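Local coordinates for putative nucleoprotein (Infectious salmon anemia virus, PDB 4EWC) that encapsidates the negative-strand viral RNA, shielding it from nucleases and forming the ribonucleoprotein that serves as template for transcription and replication, at residues M143-P156 and I401-M413. Sequence-based numbering, arbitrary orientation.
Sequences MAYNLSLFIGMVFP and IQEGNSVLAMDFM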
loop_
_atom_site.group_PDB
_atom_site.type_symbol
_atom_site.label_atom_id
_atom_site.label_comp_id
_atom_site.label_asym_id
_atom_site.label_seq_id
_atom_site.Cartn_x
_atom_site.Cartn_y
_atom_site.Cartn_z
HETATM N N MSE A 143 27.793 -11.757 -17.714
HETATM C CA MSE A 143 27.854 -11.474 -16.307
HETATM C C MSE A 143 26.964 -12.464 -15.591
HETATM O O MSE A 143 27.319 -12.936 -14.520
HETATM C CB MSE A 143 27.410 -10.054 -16.036
HETATM C CG MSE A 143 27.488 -9.659 -14.581
HETATM SE SE MSE A 143 29.340 -9.682 -13.911
HETATM C CE MSE A 143 30.046 -8.137 -14.872
ATOM N N ALA A 144 25.817 -12.787 -16.182
ATOM C CA ALA A 144 24.921 -13.757 -15.575
ATOM C C ALA A 144 25.558 -15.138 -15.515
ATOM O O ALA A 144 25.577 -15.786 -14.458
ATOM C CB ALA A 144 23.608 -13.809 -16.325
ATOM N N TYR A 145 26.074 -15.593 -16.657
ATOM C CA TYR A 145 26.696 -16.913 -16.749
ATOM C C TYR A 145 27.888 -17.027 -15.800
ATOM O O TYR A 145 28.121 -18.076 -15.196
ATOM C CB TYR A 145 27.125 -17.220 -18.194
ATOM C CG TYR A 145 27.894 -18.513 -18.313
ATOM C CD1 TYR A 145 27.230 -19.736 -18.432
ATOM C CD2 TYR A 145 29.288 -18.522 -18.289
ATOM C CE1 TYR A 145 27.935 -20.932 -18.540
ATOM C CE2 TYR A 145 29.999 -19.715 -18.385
ATOM C CZ TYR A 145 29.317 -20.915 -18.515
ATOM O OH TYR A 145 30.011 -22.098 -18.603
ATOM N N ASN A 146 28.638 -15.934 -15.680
ATOM C CA ASN A 146 29.811 -15.891 -14.814
ATOM C C ASN A 146 29.442 -15.983 -13.350
ATOM O O ASN A 146 30.089 -16.684 -12.575
ATOM C CB ASN A 146 30.629 -14.625 -15.076
ATOM C CG ASN A 146 31.365 -14.684 -16.396
ATOM O OD1 ASN A 146 31.509 -15.759 -16.987
ATOM N ND2 ASN A 146 31.842 -13.541 -16.863
ATOM N N LEU A 147 28.383 -15.268 -12.989
ATOM C CA LEU A 147 27.881 -15.289 -11.634
ATOM C C LEU A 147 27.344 -16.677 -11.281
ATOM O O LEU A 147 27.614 -17.161 -10.193
ATOM C CB LEU A 147 26.829 -14.195 -11.403
ATOM C CG LEU A 147 26.191 -14.190 -10.002
ATOM C CD1 LEU A 147 27.196 -13.856 -8.907
ATOM C CD2 LEU A 147 25.007 -13.242 -9.965
ATOM N N SER A 148 26.615 -17.325 -12.189
ATOM C CA SER A 148 26.142 -18.690 -11.920
ATOM C C SER A 148 27.283 -19.685 -11.829
ATOM O O SER A 148 27.222 -20.644 -11.050
ATOM C CB SER A 148 25.137 -19.172 -12.966
ATOM O OG SER A 148 23.905 -18.498 -12.837
ATOM N N LEU A 149 28.312 -19.473 -12.637
ATOM C CA LEU A 149 29.472 -20.352 -12.612
ATOM C C LEU A 149 30.183 -20.185 -11.276
ATOM O O LEU A 149 30.465 -21.166 -10.575
ATOM C CB LEU A 149 30.419 -20.030 -13.767
ATOM C CG LEU A 149 31.660 -20.909 -13.826
ATOM C CD1 LEU A 149 31.223 -22.358 -13.732
ATOM C CD2 LEU A 149 32.468 -20.685 -15.084
ATOM N N PHE A 150 30.455 -18.927 -10.940
ATOM C CA PHE A 150 31.039 -18.554 -9.665
ATOM C C PHE A 150 30.304 -19.210 -8.512
ATOM O O PHE A 150 30.927 -19.851 -7.670
ATOM C CB PHE A 150 31.037 -17.029 -9.496
ATOM C CG PHE A 150 31.680 -16.553 -8.219
ATOM C CD1 PHE A 150 31.001 -16.614 -7.009
ATOM C CD2 PHE A 150 32.955 -16.028 -8.234
ATOM C CE1 PHE A 150 31.601 -16.187 -5.847
ATOM C CE2 PHE A 150 33.560 -15.594 -7.085
ATOM C CZ PHE A 150 32.887 -15.672 -5.890
ATOM N N ILE A 151 28.986 -19.036 -8.461
ATOM C CA ILE A 151 28.208 -19.596 -7.362
ATOM C C ILE A 151 28.286 -21.127 -7.351
ATOM O O ILE A 151 28.612 -21.729 -6.337
ATOM C CB ILE A 151 26.745 -19.115 -7.368
ATOM C CG1 ILE A 151 26.686 -17.627 -7.021
ATOM C CG2 ILE A 151 25.932 -19.907 -6.351
ATOM C CD1 ILE A 151 25.371 -16.954 -7.392
ATOM N N GLY A 152 28.026 -21.750 -8.490
ATOM C CA GLY A 152 28.137 -23.198 -8.607
ATOM C C GLY A 152 29.466 -23.823 -8.192
ATOM O O GLY A 152 29.500 -24.998 -7.812
HETATM N N MSE A 153 30.553 -23.050 -8.258
HETATM C CA MSE A 153 31.878 -23.552 -7.887
HETATM C C MSE A 153 32.278 -23.162 -6.474
HETATM O O MSE A 153 32.931 -23.939 -5.774
HETATM C CB MSE A 153 32.960 -23.122 -8.895
HETATM C CG MSE A 153 32.915 -23.936 -10.180
HETATM SE SE MSE A 153 34.319 -23.406 -11.423
HETATM C CE MSE A 153 35.826 -24.063 -10.423
ATOM N N VAL A 154 31.875 -21.967 -6.049
ATOM C CA VAL A 154 32.264 -21.455 -4.743
ATOM C C VAL A 154 31.397 -22.035 -3.624
ATOM O O VAL A 154 31.928 -22.525 -2.627
ATOM C CB VAL A 154 32.300 -19.891 -4.735
ATOM C CG1 VAL A 154 32.504 -19.299 -3.310
ATOM C CG2 VAL A 154 33.387 -19.376 -5.691
ATOM N N PHE A 155 30.075 -22.020 -3.789
ATOM C CA PHE A 155 29.167 -22.523 -2.735
ATOM C C PHE A 155 29.427 -23.967 -2.237
ATOM O O PHE A 155 29.408 -24.202 -1.024
ATOM C CB PHE A 155 27.688 -22.287 -3.094
ATOM C CG PHE A 155 27.218 -20.871 -2.832
ATOM C CD1 PHE A 155 27.970 -19.782 -3.267
ATOM C CD2 PHE A 155 26.022 -20.623 -2.155
ATOM C CE1 PHE A 155 27.550 -18.467 -3.017
ATOM C CE2 PHE A 155 25.588 -19.311 -1.907
ATOM C CZ PHE A 155 26.352 -18.242 -2.339
ATOM N N PRO A 156 29.670 -24.932 -3.159
ATOM C CA PRO A 156 30.044 -26.270 -2.666
ATOM C C PRO A 156 31.291 -26.229 -1.777
ATOM O O PRO A 156 31.332 -26.892 -0.744
ATOM C CB PRO A 156 30.333 -27.051 -3.947
ATOM C CG PRO A 156 29.457 -26.401 -4.977
ATOM C CD PRO A 156 29.447 -24.930 -4.620
ATOM N N ILE A 401 22.141 -26.441 -3.754
ATOM C CA ILE A 401 23.338 -27.039 -4.337
ATOM C C ILE A 401 23.793 -28.335 -3.619
ATOM O O ILE A 401 24.182 -29.303 -4.277
ATOM C CB ILE A 401 24.485 -26.045 -4.378
ATOM C CG1 ILE A 401 24.055 -24.794 -5.154
ATOM C CG2 ILE A 401 25.715 -26.653 -5.039
ATOM C CD1 ILE A 401 25.046 -23.661 -5.087
ATOM N N GLN A 402 23.751 -28.355 -2.287
ATOM C CA GLN A 402 24.104 -29.569 -1.567
ATOM C C GLN A 402 23.136 -30.701 -1.921
ATOM O O GLN A 402 23.545 -31.859 -2.004
ATOM C CB GLN A 402 24.172 -29.357 -0.044
ATOM N N GLU A 403 21.869 -30.376 -2.171
ATOM C CA GLU A 403 20.899 -31.420 -2.498
ATOM C C GLU A 403 21.135 -32.044 -3.878
ATOM O O GLU A 403 20.463 -32.990 -4.265
ATOM C CB GLU A 403 19.461 -30.922 -2.354
ATOM N N GLY A 404 22.093 -31.507 -4.624
ATOM C CA GLY A 404 22.443 -32.055 -5.921
ATOM C C GLY A 404 22.057 -31.191 -7.103
ATOM O O GLY A 404 22.497 -31.448 -8.220
ATOM N N ASN A 405 21.246 -30.162 -6.876
ATOM C CA ASN A 405 20.794 -29.311 -7.983
ATOM C C ASN A 405 21.883 -28.419 -8.566
ATOM O O ASN A 405 22.823 -28.031 -7.874
ATOM C CB ASN A 405 19.600 -28.461 -7.559
ATOM C CG ASN A 405 18.472 -29.289 -7.006
ATOM O OD1 ASN A 405 18.078 -30.302 -7.597
ATOM N ND2 ASN A 405 17.954 -28.885 -5.857
ATOM N N SER A 406 21.737 -28.098 -9.850
ATOM C CA SER A 406 22.712 -27.287 -10.578
ATOM C C SER A 406 22.209 -25.883 -10.913
ATOM O O SER A 406 21.097 -25.715 -11.419
ATOM C CB SER A 406 23.098 -27.989 -11.876
ATOM O OG SER A 406 23.971 -27.181 -12.651
ATOM N N VAL A 407 23.041 -24.880 -10.659
ATOM C CA VAL A 407 22.667 -23.505 -10.980
ATOM C C VAL A 407 23.428 -22.929 -12.165
ATOM O O VAL A 407 23.291 -21.743 -12.497
ATOM C CB VAL A 407 22.887 -22.573 -9.784
ATOM C CG1 VAL A 407 22.029 -23.023 -8.599
ATOM C CG2 VAL A 407 24.366 -22.534 -9.413
ATOM N N LEU A 408 24.225 -23.763 -12.815
ATOM C CA LEU A 408 25.040 -23.280 -13.923
ATOM C C LEU A 408 24.199 -22.689 -15.041
ATOM O O LEU A 408 24.621 -21.736 -15.690
ATOM C CB LEU A 408 25.953 -24.386 -14.445
ATOM C CG LEU A 408 26.897 -24.922 -13.368
ATOM C CD1 LEU A 408 27.805 -25.992 -13.953
ATOM C CD2 LEU A 408 27.711 -23.787 -12.710
ATOM N N ALA A 409 23.001 -23.225 -15.249
ATOM C CA ALA A 409 22.156 -22.736 -16.339
ATOM C C ALA A 409 21.160 -21.671 -15.877
ATOM O O ALA A 409 20.186 -21.385 -16.560
ATOM C CB ALA A 409 21.427 -23.894 -17.013
HETATM N N MSE A 410 21.395 -21.091 -14.707
HETATM C CA MSE A 410 20.438 -20.136 -14.179
HETATM C C MSE A 410 20.834 -18.693 -14.458
HETATM O O MSE A 410 22.009 -18.390 -14.663
HETATM C CB MSE A 410 20.190 -20.373 -12.695
HETATM C CG MSE A 410 19.140 -21.426 -12.435
HETATM SE SE MSE A 410 19.098 -21.885 -10.559
HETATM C CE MSE A 410 17.385 -22.842 -10.464
ATOM N N ASP A 411 19.839 -17.813 -14.493
ATOM C CA ASP A 411 20.086 -16.402 -14.718
ATOM C C ASP A 411 19.557 -15.619 -13.533
ATOM O O ASP A 411 18.335 -15.565 -13.288
ATOM C CB ASP A 411 19.402 -15.937 -16.006
ATOM C CG ASP A 411 19.909 -14.604 -16.476
ATOM O OD1 ASP A 411 20.514 -13.863 -15.658
ATOM O OD2 ASP A 411 19.711 -14.278 -17.666
ATOM N N PHE A 412 20.468 -15.005 -12.789
ATOM C CA PHE A 412 20.061 -14.215 -11.619
ATOM C C PHE A 412 20.097 -12.721 -11.903
ATOM O O PHE A 412 19.841 -11.927 -11.009
ATOM C CB PHE A 412 20.962 -14.518 -10.431
ATOM C CG PHE A 412 20.940 -15.964 -9.999
ATOM C CD1 PHE A 412 19.737 -16.612 -9.729
ATOM C CD2 PHE A 412 22.128 -16.673 -9.850
ATOM C CE1 PHE A 412 19.728 -17.938 -9.310
ATOM C CE2 PHE A 412 22.121 -17.981 -9.438
ATOM C CZ PHE A 412 20.923 -18.621 -9.162
HETATM N N MSE A 413 20.443 -12.357 -13.142
HETATM C CA MSE A 413 20.535 -10.963 -13.561
HETATM C C MSE A 413 19.226 -10.425 -14.143
HETATM O O MSE A 413 18.808 -9.326 -13.793
HETATM C CB MSE A 413 21.647 -10.771 -14.598
HETATM C CG MSE A 413 23.054 -11.159 -14.163
HETATM SE SE MSE A 413 23.833 -10.200 -12.641
HETATM C CE MSE A 413 23.890 -8.386 -13.352
HETATM O O HOH W 1 23.088 -15.947 -12.845
#
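Ser-148 OG donates to Met-410 O (2.6 Å), reaching the carbonyl from above its plane, 50° out of it. With OG beside its own backbone N (chi1 -71°), the hydroxyl faces the 407-413 loop and also accepts from a bridging water. This water donates a second bond to Ala-144 O and accepts from Phe-412 N (2.8 Å), bridging the helix to loop backbone. Beside these bonds, Ala-144 CB packs on Met-413 CG (3.5 Å) and lies near Asp-411 OD1, which accepts the N-H of Met-413 on its anti side. The selenomethionine chain of Met-413, bent at chi2 and chi3, folds back to bring CE against Met-143 CG. Toward the interior, Leu-147 CD2 lies at the edge of the Phe-412 ring, and Ile-151 CD1 meets ring atom CE2 at 4.0 Å. Farther along, Ile-401 CD1 abuts Phe-155 CB (3.6 Å), while Ile-401 CG2 touches Pro-156 CG at the partly exposed end of the contact. On the solvent side, Leu-408, though exposed, still sets CD2 against the helix backbone, 3.6 Å from Ser-148 O and 3.9 Å from Leu-149 CD1, beside Gly-152. After the Schellman motif at Gly-404, a type I beta turn, Val-407 to Met-410, and an Asx turn at Asp-411 shape this connection between helices 394-402 and 417-425, which packs along helix 142-162 in the alpha-helical nucleoprotein fold.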